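Local structure of oxidoreductase (Azotobacter vinelandii, 7D5M) at residues D83-V88 / A107-V112; Y142-H147 / E327-A332; I12-V17 / F39-G44; Y201-V206 / P239-A244. The protein binds NAD(+) and is probably a dehydrogenase of the Gfo/Idh/MocA family, resembling inositol dehydrogenase. One frame throughout, in Å; residues are numbered along the deposited sequence.

Contact 1: D83-V88 / A107-V112; sequences DGIQAV and AGLHVV
Ala87 pairs with His110 and Val88 with Val111 in parallel register, tied by three backbone hydrogen bonds: His110 N to Gln86 O (3.2 Å), Val88 N to His110 O (3.0 Å) and Val112 N to Val88 O (3.0 Å). Gln86 O takes a second bond from a water, 2.7 Å between the two oxygens, which also donates to Gly108 O. Gly108 itself, with positive phi, ends helix 97-106 in a Schellman motif and leads the chain into strand 110-113. Leu109 packs just ahead of the first bridge. Its CD2 sits against the backbone at Ile85 O, 3.4 Å away, while CD1 meets Ile85 CD1 at 3.9 Å, the two side chains crossing at about a right angle. Ile85 holds CG1 between its backbone N and carbonyl carbon (chi1 59°), with CD1 extended beyond it to reach the leucine. On one face of the sheet the CB atoms of Ala87 and His110 lie side by side, 4.0 Å apart. The imidazole is gripped at both nitrogens, ND1 by Val137 N and NE2 by Glu348 OE2, which fixes its rotation. The other face carries Val88 and Val111, whose CG1 and CG2 respectively approach to 4.2 Å. The unit is a beta-alpha-beta crossover of the Rossmann fold, strand 87-91, helix 97-106 and strand 110-113. That helix covers the Val88 and Val111 face and helix 329-349 the Ala87 and His110 face, while strands 12-16 and 138-140 continue the sheet beyond Ala87 and Val111.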
# COMPACT_ATOMS: atom_id res chain seq x y z
N ASP A 83 -50.94 -0.56 16.45
CA ASP A 83 -49.77 -0.85 15.59
C ASP A 83 -48.85 0.38 15.52
O ASP A 83 -48.05 0.48 14.57
CB ASP A 83 -50.23 -1.29 14.20
CG ASP A 83 -50.95 -0.21 13.40
OD1 ASP A 83 -51.51 0.72 14.01
OD2 ASP A 83 -50.95 -0.32 12.16
N GLY A 84 -48.94 1.28 16.50
CA GLY A 84 -48.09 2.49 16.58
C GLY A 84 -46.62 2.15 16.73
O GLY A 84 -46.30 1.04 17.20
N ILE A 85 -45.74 3.08 16.37
CA ILE A 85 -44.27 2.88 16.48
C ILE A 85 -43.88 2.54 17.92
O ILE A 85 -44.56 2.99 18.87
CB ILE A 85 -43.49 4.09 15.95
CG1 ILE A 85 -43.85 5.38 16.70
CG2 ILE A 85 -43.70 4.21 14.45
CD1 ILE A 85 -42.94 6.56 16.39
N GLN A 86 -42.80 1.80 18.06
CA GLN A 86 -42.18 1.44 19.36
C GLN A 86 -40.83 2.15 19.48
O GLN A 86 -40.32 2.22 20.61
CB GLN A 86 -41.98 -0.07 19.41
CG GLN A 86 -43.30 -0.82 19.35
CD GLN A 86 -43.06 -2.28 19.07
OE1 GLN A 86 -42.58 -2.66 18.01
NE2 GLN A 86 -43.39 -3.11 20.05
N ALA A 87 -40.27 2.58 18.35
CA ALA A 87 -38.93 3.19 18.31
C ALA A 87 -38.83 4.21 17.17
O ALA A 87 -39.62 4.14 16.20
CB ALA A 87 -37.89 2.11 18.20
N VAL A 88 -37.91 5.15 17.33
CA VAL A 88 -37.72 6.26 16.36
C VAL A 88 -36.22 6.52 16.22
O VAL A 88 -35.52 6.56 17.24
CB VAL A 88 -38.52 7.51 16.76
CG1 VAL A 88 -38.13 8.03 18.14
CG2 VAL A 88 -38.42 8.60 15.71
N ALA A 107 -42.51 9.92 25.67
CA ALA A 107 -43.61 9.21 24.97
C ALA A 107 -43.44 7.68 25.06
O ALA A 107 -44.25 6.97 24.46
CB ALA A 107 -43.70 9.67 23.54
N GLY A 108 -42.44 7.20 25.81
CA GLY A 108 -42.22 5.76 26.06
C GLY A 108 -41.64 5.06 24.85
O GLY A 108 -41.80 3.83 24.74
N LEU A 109 -40.95 5.79 23.97
CA LEU A 109 -40.33 5.20 22.75
C LEU A 109 -38.84 4.96 22.99
O LEU A 109 -38.19 5.78 23.66
CB LEU A 109 -40.54 6.13 21.56
CG LEU A 109 -41.99 6.44 21.20
CD1 LEU A 109 -42.04 7.46 20.07
CD2 LEU A 109 -42.74 5.17 20.80
N HIS A 110 -38.31 3.86 22.43
CA HIS A 110 -36.85 3.67 22.27
C HIS A 110 -36.36 4.60 21.16
O HIS A 110 -37.15 4.97 20.27
CB HIS A 110 -36.51 2.21 21.96
CG HIS A 110 -37.06 1.25 22.96
ND1 HIS A 110 -36.51 1.10 24.21
CD2 HIS A 110 -38.10 0.40 22.88
CE1 HIS A 110 -37.17 0.16 24.85
NE2 HIS A 110 -38.17 -0.27 24.06
N VAL A 111 -35.10 4.99 21.24
CA VAL A 111 -34.52 6.00 20.32
C VAL A 111 -33.19 5.48 19.79
O VAL A 111 -32.41 4.85 20.55
CB VAL A 111 -34.36 7.37 21.01
CG1 VAL A 111 -33.78 8.40 20.05
CG2 VAL A 111 -35.67 7.85 21.60
N VAL A 112 -32.95 5.74 18.51
CA VAL A 112 -31.58 5.78 17.94
C VAL A 112 -31.32 7.22 17.53
O VAL A 112 -32.03 7.74 16.64
CB VAL A 112 -31.40 4.82 16.75
CG1 VAL A 112 -29.98 4.91 16.22
CG2 VAL A 112 -31.75 3.39 17.14
O HOH W 1 -41.61 1.27 22.81

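Contact 2: Y142-H147 / E327-A332; sequences YGYAGH and EGLFEA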
# COMPACT_ATOMS: atom_id res chain seq x y z
N TYR A 142 -22.52 5.72 16.32
CA TYR A 142 -21.05 5.59 16.15
C TYR A 142 -20.81 4.36 15.27
O TYR A 142 -20.39 3.30 15.76
CB TYR A 142 -20.36 5.50 17.50
CG TYR A 142 -20.32 6.78 18.29
CD1 TYR A 142 -19.64 7.89 17.81
CD2 TYR A 142 -20.92 6.88 19.53
CE1 TYR A 142 -19.57 9.07 18.54
CE2 TYR A 142 -20.86 8.04 20.27
CZ TYR A 142 -20.18 9.14 19.78
OH TYR A 142 -20.10 10.30 20.50
N GLY A 143 -21.16 4.50 13.99
CA GLY A 143 -21.39 3.39 13.06
C GLY A 143 -20.12 2.58 12.83
O GLY A 143 -20.24 1.38 12.61
N TYR A 144 -18.95 3.22 12.89
CA TYR A 144 -17.67 2.55 12.57
C TYR A 144 -17.41 1.44 13.59
O TYR A 144 -16.69 0.49 13.29
CB TYR A 144 -16.52 3.56 12.53
CG TYR A 144 -16.77 4.65 11.52
CD1 TYR A 144 -16.60 4.42 10.16
CD2 TYR A 144 -17.29 5.88 11.91
CE1 TYR A 144 -16.86 5.40 9.22
CE2 TYR A 144 -17.57 6.87 10.98
CZ TYR A 144 -17.36 6.62 9.63
OH TYR A 144 -17.64 7.57 8.70
N ALA A 145 -18.02 1.54 14.77
CA ALA A 145 -17.83 0.58 15.88
C ALA A 145 -18.50 -0.76 15.54
O ALA A 145 -18.23 -1.76 16.26
CB ALA A 145 -18.37 1.18 17.15
N GLY A 146 -19.32 -0.80 14.49
CA GLY A 146 -19.95 -2.03 13.98
C GLY A 146 -18.99 -2.93 13.22
O GLY A 146 -19.36 -4.10 12.95
N HIS A 147 -17.82 -2.43 12.81
CA HIS A 147 -16.82 -3.25 12.06
C HIS A 147 -16.23 -4.31 13.00
O HIS A 147 -15.74 -3.94 14.09
CB HIS A 147 -15.75 -2.37 11.42
CG HIS A 147 -16.22 -1.72 10.17
ND1 HIS A 147 -16.34 -0.35 10.04
CD2 HIS A 147 -16.60 -2.24 8.98
CE1 HIS A 147 -16.79 -0.06 8.84
NE2 HIS A 147 -16.94 -1.19 8.17
N GLU A 327 -16.63 -6.49 3.08
CA GLU A 327 -17.78 -5.82 3.73
C GLU A 327 -17.46 -4.31 3.80
O GLU A 327 -16.30 -3.90 3.52
CB GLU A 327 -18.06 -6.45 5.08
CG GLU A 327 -18.61 -7.86 4.95
CD GLU A 327 -19.12 -8.49 6.23
OE1 GLU A 327 -19.12 -7.82 7.28
OE2 GLU A 327 -19.56 -9.67 6.15
N GLY A 328 -18.47 -3.51 4.09
CA GLY A 328 -18.31 -2.05 4.13
C GLY A 328 -19.07 -1.43 5.28
O GLY A 328 -19.52 -2.16 6.18
N LEU A 329 -19.22 -0.12 5.26
CA LEU A 329 -19.81 0.62 6.39
C LEU A 329 -21.29 0.24 6.56
O LEU A 329 -21.80 0.36 7.68
CB LEU A 329 -19.63 2.13 6.16
CG LEU A 329 -20.12 3.04 7.29
CD1 LEU A 329 -19.39 2.76 8.58
CD2 LEU A 329 -19.94 4.50 6.90
N PHE A 330 -21.97 -0.24 5.51
CA PHE A 330 -23.40 -0.66 5.65
C PHE A 330 -23.49 -1.88 6.57
O PHE A 330 -24.45 -1.97 7.36
CB PHE A 330 -24.06 -0.88 4.29
CG PHE A 330 -24.36 0.42 3.58
CD1 PHE A 330 -25.56 1.08 3.79
CD2 PHE A 330 -23.43 0.98 2.73
CE1 PHE A 330 -25.82 2.28 3.13
CE2 PHE A 330 -23.69 2.18 2.08
CZ PHE A 330 -24.89 2.83 2.30
N GLU A 331 -22.51 -2.77 6.51
CA GLU A 331 -22.47 -3.96 7.41
C GLU A 331 -22.25 -3.48 8.85
O GLU A 331 -22.95 -3.96 9.74
CB GLU A 331 -21.39 -4.95 6.97
CG GLU A 331 -21.84 -5.81 5.80
CD GLU A 331 -22.11 -5.05 4.52
OE1 GLU A 331 -23.30 -4.99 4.09
OE2 GLU A 331 -21.15 -4.50 3.95
N ALA A 332 -21.29 -2.59 9.05
CA ALA A 332 -21.00 -2.00 10.39
C ALA A 332 -22.30 -1.42 10.96
O ALA A 332 -22.66 -1.72 12.12
CB ALA A 332 -19.92 -0.95 10.28
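His147 and Ala332 meet where a 3-10 turn, residues 143-146, following the last Rossmann strand, 138-140, packs on the first turn of helix 329-349 of the C-terminal alpha/beta domain. The methyl CB of Ala332 stands over the centre of the imidazole, 3.5 Å from the ring centroid and 6° off its normal, a CH-pi contact. The ring is placed by a chi1 of -79°, CG beside the backbone N; ND1 makes a weak hydrogen bond to Tyr144 O. The ring of Trp284 meets the same imidazole. With an alanine at His147, the methyl of Ala332 would probably lose the ring it rests on, and Tyr144 O the weak bond from ND1. Leu329, its CG anti to the backbone N (chi1 -176°), brings one methyl, CD1, to 3.6 Å from Tyr144 CD1 and 3.8 Å from His147 CE1. The tyrosine side chain lies close to the bound NAD, and His325 of a neighbouring subunit packs on Tyr144 and Leu329. Gly328 is the N-cap; its N donates to Glu331 OE2 at 2.9 Å, and Glu331 OE1 pairs with Arg35. Gly146 CA lies 3.3 Å from Ala332 O, its C-H pointing almost straight at that oxygen.

Contact 3: I12-V17 / F39-G44; sequences IRWAMV and FALVAG
Trp14 and Phe39 give up the most surface here, with Ile12 next. Phe39 turns the edge of its ring to the face of the indole, planes at 55° and Phe39 CD2 3.6 Å from Trp14 CG. Trp14 has CG opposite its backbone N (chi1 -178°), which swings the indole out over the neighbouring strand; further along the same ring system, CE3 packs on Leu41 CD1 at 3.8 Å. Ile12 lies alongside Phe39, pointing the same way: its CB is 3.5 Å from Phe39 CD2 and its CG1 lies over a face of the phenyl ring. These side chains line one face of the first beta-alpha-beta unit of the Rossmann fold, strand 12-16, helix 26-34 and strand 39-45. Its strands are joined by Ala40 N to Ile12 O (2.9 Å), Val42 N to Trp14 O (3.0 Å) and a weak bond from Trp14 N to Ala40 O. A leucine in place of Trp14 would probably leave the Phe39 edge without the indole face it meets, and Ser89 OG without the bond it makes to the indole NE1. Tyr337 of helix 329-349 touches Trp14 and meets the Phe39 ring edge-to-face, while Ala33 of helix 26-34 also packs on the indole.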
# COMPACT_ATOMS: atom_id res chain seq x y z
N ILE A 12 -39.23 -4.44 15.03
CA ILE A 12 -39.62 -3.26 15.85
C ILE A 12 -40.39 -2.30 14.94
O ILE A 12 -39.88 -1.95 13.85
CB ILE A 12 -38.39 -2.58 16.47
CG1 ILE A 12 -37.52 -3.51 17.33
CG2 ILE A 12 -38.80 -1.33 17.24
CD1 ILE A 12 -38.19 -4.07 18.56
N ARG A 13 -41.57 -1.86 15.35
CA ARG A 13 -42.35 -0.85 14.59
C ARG A 13 -41.62 0.49 14.73
O ARG A 13 -41.37 0.92 15.87
CB ARG A 13 -43.80 -0.83 15.07
CG ARG A 13 -44.53 -2.15 14.83
CD ARG A 13 -46.00 -2.08 15.20
NE ARG A 13 -46.25 -1.62 16.56
CZ ARG A 13 -46.35 -2.40 17.64
NH1 ARG A 13 -46.20 -3.71 17.56
NH2 ARG A 13 -46.58 -1.85 18.82
N TRP A 14 -41.28 1.11 13.60
CA TRP A 14 -40.21 2.14 13.55
C TRP A 14 -40.60 3.35 12.70
O TRP A 14 -41.29 3.21 11.68
CB TRP A 14 -38.93 1.45 13.05
CG TRP A 14 -37.70 2.29 12.97
CD1 TRP A 14 -37.02 2.91 13.99
CD2 TRP A 14 -36.91 2.50 11.78
NE1 TRP A 14 -35.90 3.52 13.50
CE2 TRP A 14 -35.80 3.28 12.15
CE3 TRP A 14 -37.06 2.12 10.44
CZ2 TRP A 14 -34.85 3.70 11.21
CZ3 TRP A 14 -36.12 2.52 9.52
CH2 TRP A 14 -35.03 3.29 9.91
N ALA A 15 -40.10 4.51 13.12
CA ALA A 15 -40.21 5.79 12.41
C ALA A 15 -38.83 6.45 12.33
O ALA A 15 -37.94 6.16 13.17
CB ALA A 15 -41.18 6.70 13.12
N MET A 16 -38.69 7.35 11.37
CA MET A 16 -37.56 8.31 11.32
C MET A 16 -38.11 9.72 11.50
O MET A 16 -39.25 9.99 11.06
CB MET A 16 -36.80 8.19 10.00
CG MET A 16 -35.99 6.93 9.93
SD MET A 16 -34.77 7.04 8.60
CE MET A 16 -33.58 8.16 9.33
N VAL A 17 -37.33 10.56 12.17
CA VAL A 17 -37.48 12.04 12.11
C VAL A 17 -36.23 12.56 11.40
O VAL A 17 -35.12 12.26 11.87
CB VAL A 17 -37.65 12.66 13.51
CG1 VAL A 17 -37.94 14.15 13.40
CG2 VAL A 17 -38.75 11.97 14.29
N PHE A 39 -36.14 -3.95 12.01
CA PHE A 39 -37.14 -2.85 12.11
C PHE A 39 -38.02 -2.86 10.87
O PHE A 39 -37.58 -3.31 9.79
CB PHE A 39 -36.44 -1.49 12.25
CG PHE A 39 -35.64 -1.30 13.50
CD1 PHE A 39 -34.37 -1.83 13.62
CD2 PHE A 39 -36.18 -0.61 14.58
CE1 PHE A 39 -33.64 -1.65 14.79
CE2 PHE A 39 -35.44 -0.43 15.74
CZ PHE A 39 -34.18 -0.96 15.85
N ALA A 40 -39.24 -2.35 11.02
CA ALA A 40 -40.19 -2.06 9.92
C ALA A 40 -40.51 -0.57 9.94
O ALA A 40 -41.01 -0.09 10.98
CB ALA A 40 -41.43 -2.91 10.06
N LEU A 41 -40.27 0.11 8.83
CA LEU A 41 -40.54 1.56 8.68
C LEU A 41 -42.02 1.76 8.36
O LEU A 41 -42.44 1.51 7.19
CB LEU A 41 -39.66 2.16 7.59
CG LEU A 41 -39.83 3.66 7.37
CD1 LEU A 41 -39.42 4.43 8.61
CD2 LEU A 41 -39.05 4.12 6.16
N VAL A 42 -42.79 2.18 9.35
CA VAL A 42 -44.28 2.27 9.24
C VAL A 42 -44.73 3.73 9.32
O VAL A 42 -45.92 3.98 9.06
CB VAL A 42 -44.98 1.39 10.29
CG1 VAL A 42 -44.60 -0.06 10.09
CG2 VAL A 42 -44.67 1.84 11.71
N ALA A 43 -43.84 4.67 9.64
CA ALA A 43 -44.22 6.09 9.85
C ALA A 43 -42.98 6.98 9.82
O ALA A 43 -41.87 6.46 9.90
CB ALA A 43 -44.95 6.24 11.17
N GLY A 44 -43.17 8.29 9.70
CA GLY A 44 -42.03 9.21 9.78
C GLY A 44 -42.46 10.66 9.75
O GLY A 44 -43.58 10.97 9.30

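Contact 4: Y201-V206 / P239-A244; sequences YVLGDV and PLEDNA
Glu241 reaches across to Tyr201 and Leu203 at the N-terminus of helix 202-217, where its carboxylate receives backbone N-H groups. OE2 is met nearly head-on by Leu203 N at 2.8 Å, with a donor angle of 172°. Tyr201 N, at the N-cap position, adds weak bonds to both oxygens, 3.3 Å to OE1 and 3.1 Å to OE2 of Glu241. The side chain gets there by folding: CG stands between the backbone N and the carbonyl carbon, and the chain then bends at chi2 (-66°), turning the carboxylate back toward the helix. Its carbonyl works as well, Val202 N donating to Glu241 O at 3.1 Å. The N-H groups of the helix start would probably stabilise the negative charge, which has a second partner in Arg230, salt-bridged to OE1. Both segments belong to the C-terminal alpha/beta domain of the Gfo/Idh/MocA family, and the loop from Leu240 leads into strand 243-250 through a classic beta bulge, Asp242 and Asn243 both facing Gln231. Leu203 crosses Glu241 at about a right angle, with CG against the carboxylate and CD2 beyond it on Ala244 CB at 3.7 Å. Val202 splits its branches: CG2 points at the bulge, 3.5 Å from Asn243 N, whereas CG1 lies over the Tyr201 ring, offset toward the rim. The Tyr201 ring touches the loop through CD2, 3.5 Å from Glu241 O, while its hydroxyl bonds to His177 ND1. Arg191, which binds NAD, lies near this tyrosine and forms a salt bridge with Asp205 one turn into the helix.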
# COMPACT_ATOMS: atom_id res chain seq x y z
N TYR A 201 -17.38 22.48 15.32
CA TYR A 201 -17.61 21.80 14.02
C TYR A 201 -16.86 20.46 14.06
O TYR A 201 -17.48 19.47 14.48
CB TYR A 201 -17.31 22.71 12.83
CG TYR A 201 -17.28 21.94 11.54
CD1 TYR A 201 -18.08 20.82 11.37
CD2 TYR A 201 -16.43 22.29 10.50
CE1 TYR A 201 -18.03 20.07 10.21
CE2 TYR A 201 -16.39 21.56 9.32
CZ TYR A 201 -17.19 20.45 9.18
OH TYR A 201 -17.13 19.70 8.03
N VAL A 202 -15.58 20.40 13.67
CA VAL A 202 -14.93 19.07 13.41
C VAL A 202 -14.74 18.25 14.69
O VAL A 202 -14.73 17.01 14.58
CB VAL A 202 -13.62 19.17 12.60
CG1 VAL A 202 -13.92 19.65 11.18
CG2 VAL A 202 -12.55 20.00 13.28
N LEU A 203 -14.58 18.85 15.88
CA LEU A 203 -14.41 18.05 17.13
C LEU A 203 -15.62 17.12 17.27
O LEU A 203 -15.44 15.90 17.44
CB LEU A 203 -14.30 19.00 18.32
CG LEU A 203 -12.97 19.74 18.44
CD1 LEU A 203 -13.11 20.93 19.38
CD2 LEU A 203 -11.86 18.81 18.89
N GLY A 204 -16.81 17.71 17.17
CA GLY A 204 -18.09 17.00 17.31
C GLY A 204 -18.41 16.17 16.08
O GLY A 204 -18.94 15.05 16.23
N ASP A 205 -18.09 16.68 14.90
CA ASP A 205 -18.55 16.07 13.63
C ASP A 205 -17.73 14.81 13.34
O ASP A 205 -18.31 13.79 12.90
CB ASP A 205 -18.48 17.06 12.47
CG ASP A 205 -19.26 16.59 11.26
OD1 ASP A 205 -20.48 16.44 11.38
OD2 ASP A 205 -18.63 16.34 10.21
N VAL A 206 -16.42 14.87 13.54
CA VAL A 206 -15.54 13.75 13.12
C VAL A 206 -14.64 13.28 14.27
O VAL A 206 -14.46 12.07 14.38
CB VAL A 206 -14.77 14.09 11.83
CG1 VAL A 206 -15.72 14.23 10.64
CG2 VAL A 206 -13.90 15.33 11.98
N PRO A 239 -16.57 31.22 15.28
CA PRO A 239 -15.60 30.50 16.11
C PRO A 239 -15.52 28.97 15.96
O PRO A 239 -14.75 28.36 16.70
CB PRO A 239 -16.12 30.81 17.52
CG PRO A 239 -17.62 30.80 17.33
CD PRO A 239 -17.82 31.52 16.01
N LEU A 240 -16.30 28.37 15.05
CA LEU A 240 -16.32 26.90 14.85
C LEU A 240 -15.07 26.49 14.08
O LEU A 240 -14.72 27.18 13.10
CB LEU A 240 -17.61 26.47 14.14
CG LEU A 240 -18.81 26.22 15.06
CD1 LEU A 240 -18.95 27.31 16.10
CD2 LEU A 240 -20.09 26.06 14.26
N GLU A 241 -14.41 25.44 14.56
CA GLU A 241 -13.09 24.97 14.08
C GLU A 241 -13.26 23.98 12.92
O GLU A 241 -14.12 23.09 13.00
CB GLU A 241 -12.30 24.37 15.25
CG GLU A 241 -12.70 22.96 15.68
CD GLU A 241 -14.09 22.77 16.28
OE1 GLU A 241 -14.68 23.76 16.76
OE2 GLU A 241 -14.57 21.63 16.27
N ASP A 242 -12.41 24.09 11.90
CA ASP A 242 -12.32 23.08 10.81
C ASP A 242 -11.05 22.25 10.96
O ASP A 242 -10.80 21.39 10.10
CB ASP A 242 -12.46 23.71 9.42
CG ASP A 242 -11.56 24.90 9.17
OD1 ASP A 242 -10.55 25.05 9.88
OD2 ASP A 242 -11.87 25.67 8.24
N ASN A 243 -10.31 22.46 12.05
CA ASN A 243 -9.09 21.69 12.38
C ASN A 243 -8.88 21.76 13.88
O ASN A 243 -9.11 22.83 14.45
CB ASN A 243 -7.89 22.23 11.62
CG ASN A 243 -6.73 21.27 11.65
OD1 ASN A 243 -6.79 20.23 11.00
ND2 ASN A 243 -5.69 21.59 12.41
N ALA A 244 -8.45 20.67 14.51
CA ALA A 244 -8.15 20.69 15.95
C ALA A 244 -7.16 19.59 16.33
O ALA A 244 -7.15 18.50 15.69
CB ALA A 244 -9.43 20.59 16.73

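Contacts 3 and 1 come first along the chain and share the five-stranded parallel sheet of the Rossmann domain; their centres are about 8 Å apart, and they touch because strands 12-16 and 87-91 are neighbours. Contact 2, about 24 Å from contact 1 between centres, joins the chain just after the last Rossmann strand, 138-140, to helix 329-349, which also packs on the sheet of contacts 1 and 3. Contact 4 falls in sequence between the two halves of contact 2. It lies in the C-terminal domain, about 32 Å between centres from contacts 1 and 3. Contact 2 thus probably helps join the two domains, with NAD bound near it, close to Tyr144.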